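Long-range contact in enterobactin biosynthesis protein YbdZ (Escherichia coli, PDB 5JA1), which supports biosynthesis of the siderophore enterobactin as an MbtH-like partner of the non-ribosomal peptide synthetase EntF, being required for amino acid adenylation: residues A15-F26 with L35-Q46. Residues are numbered along the deposited sequence; the frame is centred on the assembly and turned at random.
Sequences AFYILRNAQGQF and LPAGWDIVCQPQ
Tyr17 lies sandwiched between two aliphatic groups of 35-46: Pro45 CG sits over the centre of one ring face, 3.8 Å from its centroid, and Leu35 CD2 covers the opposite face, nearer the rim. With CG anti to the carbonyl carbon (chi1 -62°), the ring turns toward Pro45, whose side chain points the same way and presents its CG to the ring face. Without the ring, as with an alanine at this position, both CH-pi contacts would be lost and a gap would probably open between Pro45 CG and Leu35 CD2. On the same side of the sheet, Leu19 divides its branches, CD1 meeting Pro36 CD end-on at 3.7 Å while CD2 runs beside Ile41. Farther along, Asn21 CB stands over the six-membered ring of Trp39, 3.8 Å from its centroid, with the amide turned 33° from the indole plane. That amide is fixed from its own hairpin: OD1 of Asn21 accepts from Gln25 N at 2.7 Å, and its ND2 gives an almost in-plane bond to Gln25 OE1. Beneath these side chains, paired backbone bonds join Phe16 to Gln46 and Arg20 to Asp40. Between them Ile18 O takes Val42 N at 2.8 Å and, more weakly, Cys43 N, a classic beta bulge. Helix 48-58 covers the Ile18 and Cys43 face through Trp54, while Trp39 and Pro36 pack on apolar side chains of another protein chain. Strand 16-20, flanked by 26-30 and 40-42, is the middle strand of the three-stranded antiparallel sheet, backed by one helix, of the MbtH-like fold.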
loop_
_atom_site.group_PDB
_atom_site.type_symbol
_atom_site.label_atom_id
_atom_site.label_comp_id
_atom_site.label_asym_id
_atom_site.label_seq_id
_atom_site.Cartn_x
_atom_site.Cartn_y
_atom_site.Cartn_z
ATOM N N ALA B 15 -14.981 24.557 11.890
ATOM C CA ALA B 15 -15.430 24.585 13.272
ATOM C C ALA B 15 -15.842 23.183 13.698
ATOM O O ALA B 15 -16.321 22.386 12.886
ATOM C CB ALA B 15 -16.598 25.557 13.452
ATOM N N PHE B 16 -15.648 22.881 14.979
ATOM C CA PHE B 16 -15.865 21.528 15.473
ATOM C C PHE B 16 -16.498 21.553 16.853
ATOM O O PHE B 16 -16.023 22.262 17.745
ATOM C CB PHE B 16 -14.547 20.748 15.531
ATOM C CG PHE B 16 -13.905 20.540 14.192
ATOM C CD1 PHE B 16 -14.261 19.463 13.399
ATOM C CD2 PHE B 16 -12.942 21.421 13.728
ATOM C CE1 PHE B 16 -13.669 19.268 12.162
ATOM C CE2 PHE B 16 -12.347 21.232 12.495
ATOM C CZ PHE B 16 -12.710 20.154 11.711
ATOM N N TYR B 17 -17.565 20.774 17.023
ATOM C CA TYR B 17 -18.031 20.434 18.356
ATOM C C TYR B 17 -16.995 19.562 19.058
ATOM O O TYR B 17 -16.097 18.988 18.434
ATOM C CB TYR B 17 -19.355 19.668 18.305
ATOM C CG TYR B 17 -20.531 20.397 17.698
ATOM C CD1 TYR B 17 -21.382 21.159 18.488
ATOM C CD2 TYR B 17 -20.817 20.288 16.344
ATOM C CE1 TYR B 17 -22.470 21.813 17.942
ATOM C CE2 TYR B 17 -21.903 20.939 15.788
ATOM C CZ TYR B 17 -22.726 21.700 16.591
ATOM O OH TYR B 17 -23.807 22.348 16.039
ATOM N N ILE B 18 -17.134 19.454 20.374
ATOM C CA ILE B 18 -16.399 18.473 21.163
ATOM C C ILE B 18 -17.425 17.636 21.909
ATOM O O ILE B 18 -18.157 18.155 22.763
ATOM C CB ILE B 18 -15.399 19.126 22.127
ATOM C CG1 ILE B 18 -14.406 19.989 21.347
ATOM C CG2 ILE B 18 -14.661 18.058 22.921
ATOM C CD1 ILE B 18 -13.258 20.516 22.180
ATOM N N LEU B 19 -17.491 16.352 21.576
ATOM C CA LEU B 19 -18.493 15.442 22.106
ATOM C C LEU B 19 -17.863 14.483 23.109
ATOM O O LEU B 19 -16.641 14.321 23.166
ATOM C CB LEU B 19 -19.163 14.656 20.975
ATOM C CG LEU B 19 -19.614 15.468 19.755
ATOM C CD1 LEU B 19 -20.325 14.571 18.758
ATOM C CD2 LEU B 19 -20.502 16.636 20.161
ATOM N N ARG B 20 -18.719 13.843 23.903
ATOM C CA ARG B 20 -18.264 12.941 24.952
ATOM C C ARG B 20 -19.282 11.826 25.134
ATOM O O ARG B 20 -20.485 12.093 25.211
ATOM C CB ARG B 20 -18.057 13.689 26.273
ATOM C CG ARG B 20 -17.625 12.807 27.430
ATOM C CD ARG B 20 -17.630 13.579 28.739
ATOM N NE ARG B 20 -17.125 12.776 29.848
ATOM C CZ ARG B 20 -17.874 11.961 30.585
ATOM N NH1 ARG B 20 -19.170 11.837 30.332
ATOM N NH2 ARG B 20 -17.327 11.269 31.575
ATOM N N ASN B 21 -18.801 10.589 25.210
ATOM C CA ASN B 21 -19.660 9.430 25.379
ATOM C C ASN B 21 -19.727 9.040 26.856
ATOM O O ASN B 21 -19.235 9.753 27.736
ATOM C CB ASN B 21 -19.170 8.275 24.500
ATOM C CG ASN B 21 -17.718 7.904 24.762
ATOM O OD1 ASN B 21 -17.156 8.216 25.811
ATOM N ND2 ASN B 21 -17.104 7.227 23.799
ATOM N N ALA B 22 -20.341 7.887 27.134
ATOM C CA ALA B 22 -20.473 7.433 28.515
ATOM C C ALA B 22 -19.135 6.999 29.099
ATOM O O ALA B 22 -18.929 7.102 30.314
ATOM C CB ALA B 22 -21.483 6.288 28.599
ATOM N N GLN B 23 -18.218 6.521 28.259
ATOM C CA GLN B 23 -16.906 6.069 28.702
ATOM C C GLN B 23 -15.905 7.204 28.859
ATOM O O GLN B 23 -14.699 6.941 28.963
ATOM C CB GLN B 23 -16.358 5.021 27.729
ATOM C CG GLN B 23 -17.240 3.794 27.583
ATOM C CD GLN B 23 -17.414 3.042 28.890
ATOM O OE1 GLN B 23 -16.484 2.940 29.691
ATOM N NE2 GLN B 23 -18.614 2.520 29.115
ATOM N N GLY B 24 -16.365 8.452 28.878
ATOM C CA GLY B 24 -15.459 9.574 29.064
ATOM C C GLY B 24 -14.475 9.771 27.935
ATOM O O GLY B 24 -13.349 10.219 28.173
ATOM N N GLN B 25 -14.865 9.443 26.710
ATOM C CA GLN B 25 -14.014 9.636 25.546
ATOM C C GLN B 25 -14.496 10.844 24.755
ATOM O O GLN B 25 -15.696 11.120 24.681
ATOM C CB GLN B 25 -14.002 8.390 24.661
ATOM C CG GLN B 25 -13.308 7.196 25.298
ATOM C CD GLN B 25 -13.475 5.924 24.494
ATOM O OE1 GLN B 25 -14.475 5.741 23.801
ATOM N NE2 GLN B 25 -12.492 5.034 24.582
ATOM N N PHE B 26 -13.548 11.566 24.167
ATOM C CA PHE B 26 -13.831 12.817 23.480
ATOM C C PHE B 26 -13.642 12.658 21.980
ATOM O O PHE B 26 -12.669 12.052 21.521
ATOM C CB PHE B 26 -12.939 13.945 24.005
ATOM C CG PHE B 26 -13.278 14.376 25.400
ATOM C CD1 PHE B 26 -14.328 15.248 25.631
ATOM C CD2 PHE B 26 -12.556 13.902 26.480
ATOM C CE1 PHE B 26 -14.647 15.643 26.912
ATOM C CE2 PHE B 26 -12.870 14.296 27.765
ATOM C CZ PHE B 26 -13.918 15.167 27.981
ATOM N N LEU B 35 -25.342 15.648 14.199
ATOM C CA LEU B 35 -24.688 15.126 15.390
ATOM C C LEU B 35 -24.977 13.635 15.554
ATOM O O LEU B 35 -26.095 13.183 15.282
ATOM C CB LEU B 35 -25.148 15.883 16.634
ATOM C CG LEU B 35 -24.617 17.308 16.794
ATOM C CD1 LEU B 35 -25.177 17.937 18.055
ATOM C CD2 LEU B 35 -23.097 17.318 16.815
ATOM N N PRO B 36 -23.995 12.851 15.990
ATOM C CA PRO B 36 -24.207 11.411 16.151
ATOM C C PRO B 36 -24.848 11.077 17.487
ATOM O O PRO B 36 -24.688 11.788 18.483
ATOM C CB PRO B 36 -22.787 10.842 16.065
ATOM C CG PRO B 36 -21.931 11.933 16.621
ATOM C CD PRO B 36 -22.591 13.236 16.226
ATOM N N ALA B 37 -25.578 9.965 17.496
ATOM C CA ALA B 37 -26.278 9.526 18.693
ATOM C C ALA B 37 -25.321 8.837 19.659
ATOM O O ALA B 37 -24.342 8.203 19.253
ATOM C CB ALA B 37 -27.425 8.582 18.330
ATOM N N GLY B 38 -25.619 8.967 20.949
ATOM C CA GLY B 38 -24.790 8.410 21.996
ATOM C C GLY B 38 -23.693 9.321 22.499
ATOM O O GLY B 38 -22.880 8.887 23.326
ATOM N N TRP B 39 -23.644 10.567 22.031
ATOM C CA TRP B 39 -22.611 11.515 22.422
ATOM C C TRP B 39 -23.261 12.805 22.897
ATOM O O TRP B 39 -24.252 13.262 22.319
ATOM C CB TRP B 39 -21.653 11.803 21.260
ATOM C CG TRP B 39 -20.888 10.602 20.810
ATOM C CD1 TRP B 39 -21.363 9.559 20.071
ATOM C CD2 TRP B 39 -19.510 10.318 21.067
ATOM N NE1 TRP B 39 -20.364 8.640 19.856
ATOM C CE2 TRP B 39 -19.216 9.082 20.458
ATOM C CE3 TRP B 39 -18.494 10.988 21.756
ATOM C CZ2 TRP B 39 -17.950 8.506 20.514
ATOM C CZ3 TRP B 39 -17.239 10.413 21.812
ATOM C CH2 TRP B 39 -16.977 9.185 21.195
ATOM N N ASP B 40 -22.701 13.384 23.954
ATOM C CA ASP B 40 -23.168 14.653 24.492
ATOM C C ASP B 40 -22.274 15.784 24.007
ATOM O O ASP B 40 -21.055 15.626 23.905
ATOM C CB ASP B 40 -23.183 14.636 26.023
ATOM C CG ASP B 40 -24.186 13.654 26.587
ATOM O OD1 ASP B 40 -25.059 13.187 25.826
ATOM O OD2 ASP B 40 -24.106 13.358 27.799
ATOM N N ILE B 41 -22.887 16.927 23.712
ATOM C CA ILE B 41 -22.119 18.109 23.343
ATOM C C ILE B 41 -21.484 18.686 24.600
ATOM O O ILE B 41 -22.173 18.973 25.586
ATOM C CB ILE B 41 -23.003 19.149 22.641
ATOM C CG1 ILE B 41 -23.681 18.549 21.406
ATOM C CG2 ILE B 41 -22.183 20.377 22.263
ATOM C CD1 ILE B 41 -25.081 18.020 21.668
ATOM N N VAL B 42 -20.167 18.850 24.576
ATOM C CA VAL B 42 -19.434 19.457 25.680
ATOM C C VAL B 42 -19.042 20.893 25.362
ATOM O O VAL B 42 -19.282 21.801 26.157
ATOM C CB VAL B 42 -18.195 18.604 26.033
ATOM C CG1 VAL B 42 -17.388 19.274 27.127
ATOM C CG2 VAL B 42 -18.622 17.214 26.459
ATOM N N CYS B 43 -18.438 21.114 24.199
ATOM C CA CYS B 43 -18.046 22.441 23.751
ATOM C C CYS B 43 -18.806 22.802 22.485
ATOM O O CYS B 43 -19.058 21.945 21.633
ATOM C CB CYS B 43 -16.538 22.523 23.483
ATOM S SG CYS B 43 -15.511 22.734 24.951
ATOM N N GLN B 44 -19.179 24.075 22.376
ATOM C CA GLN B 44 -19.739 24.590 21.142
ATOM C C GLN B 44 -18.642 24.655 20.079
ATOM O O GLN B 44 -17.454 24.584 20.403
ATOM C CB GLN B 44 -20.359 25.965 21.383
ATOM C CG GLN B 44 -21.462 25.967 22.436
ATOM C CD GLN B 44 -22.610 25.030 22.093
ATOM O OE1 GLN B 44 -22.950 24.846 20.923
ATOM N NE2 GLN B 44 -23.213 24.431 23.116
ATOM N N PRO B 45 -19.018 24.764 18.789
ATOM C CA PRO B 45 -18.005 24.757 17.719
ATOM C C PRO B 45 -16.882 25.768 17.904
ATOM O O PRO B 45 -17.128 26.972 18.029
ATOM C CB PRO B 45 -18.832 25.069 16.467
ATOM C CG PRO B 45 -20.165 24.483 16.767
ATOM C CD PRO B 45 -20.387 24.710 18.241
ATOM N N GLN B 46 -15.643 25.279 17.918
ATOM C CA GLN B 46 -14.451 26.097 18.094
ATOM C C GLN B 46 -13.481 25.828 16.949
ATOM O O GLN B 46 -13.722 24.982 16.084
ATOM C CB GLN B 46 -13.773 25.814 19.439
ATOM C CG GLN B 46 -14.599 26.170 20.659
ATOM C CD GLN B 46 -14.000 25.610 21.932
ATOM O OE1 GLN B 46 -13.073 24.800 21.889
ATOM N NE2 GLN B 46 -14.524 26.038 23.075
#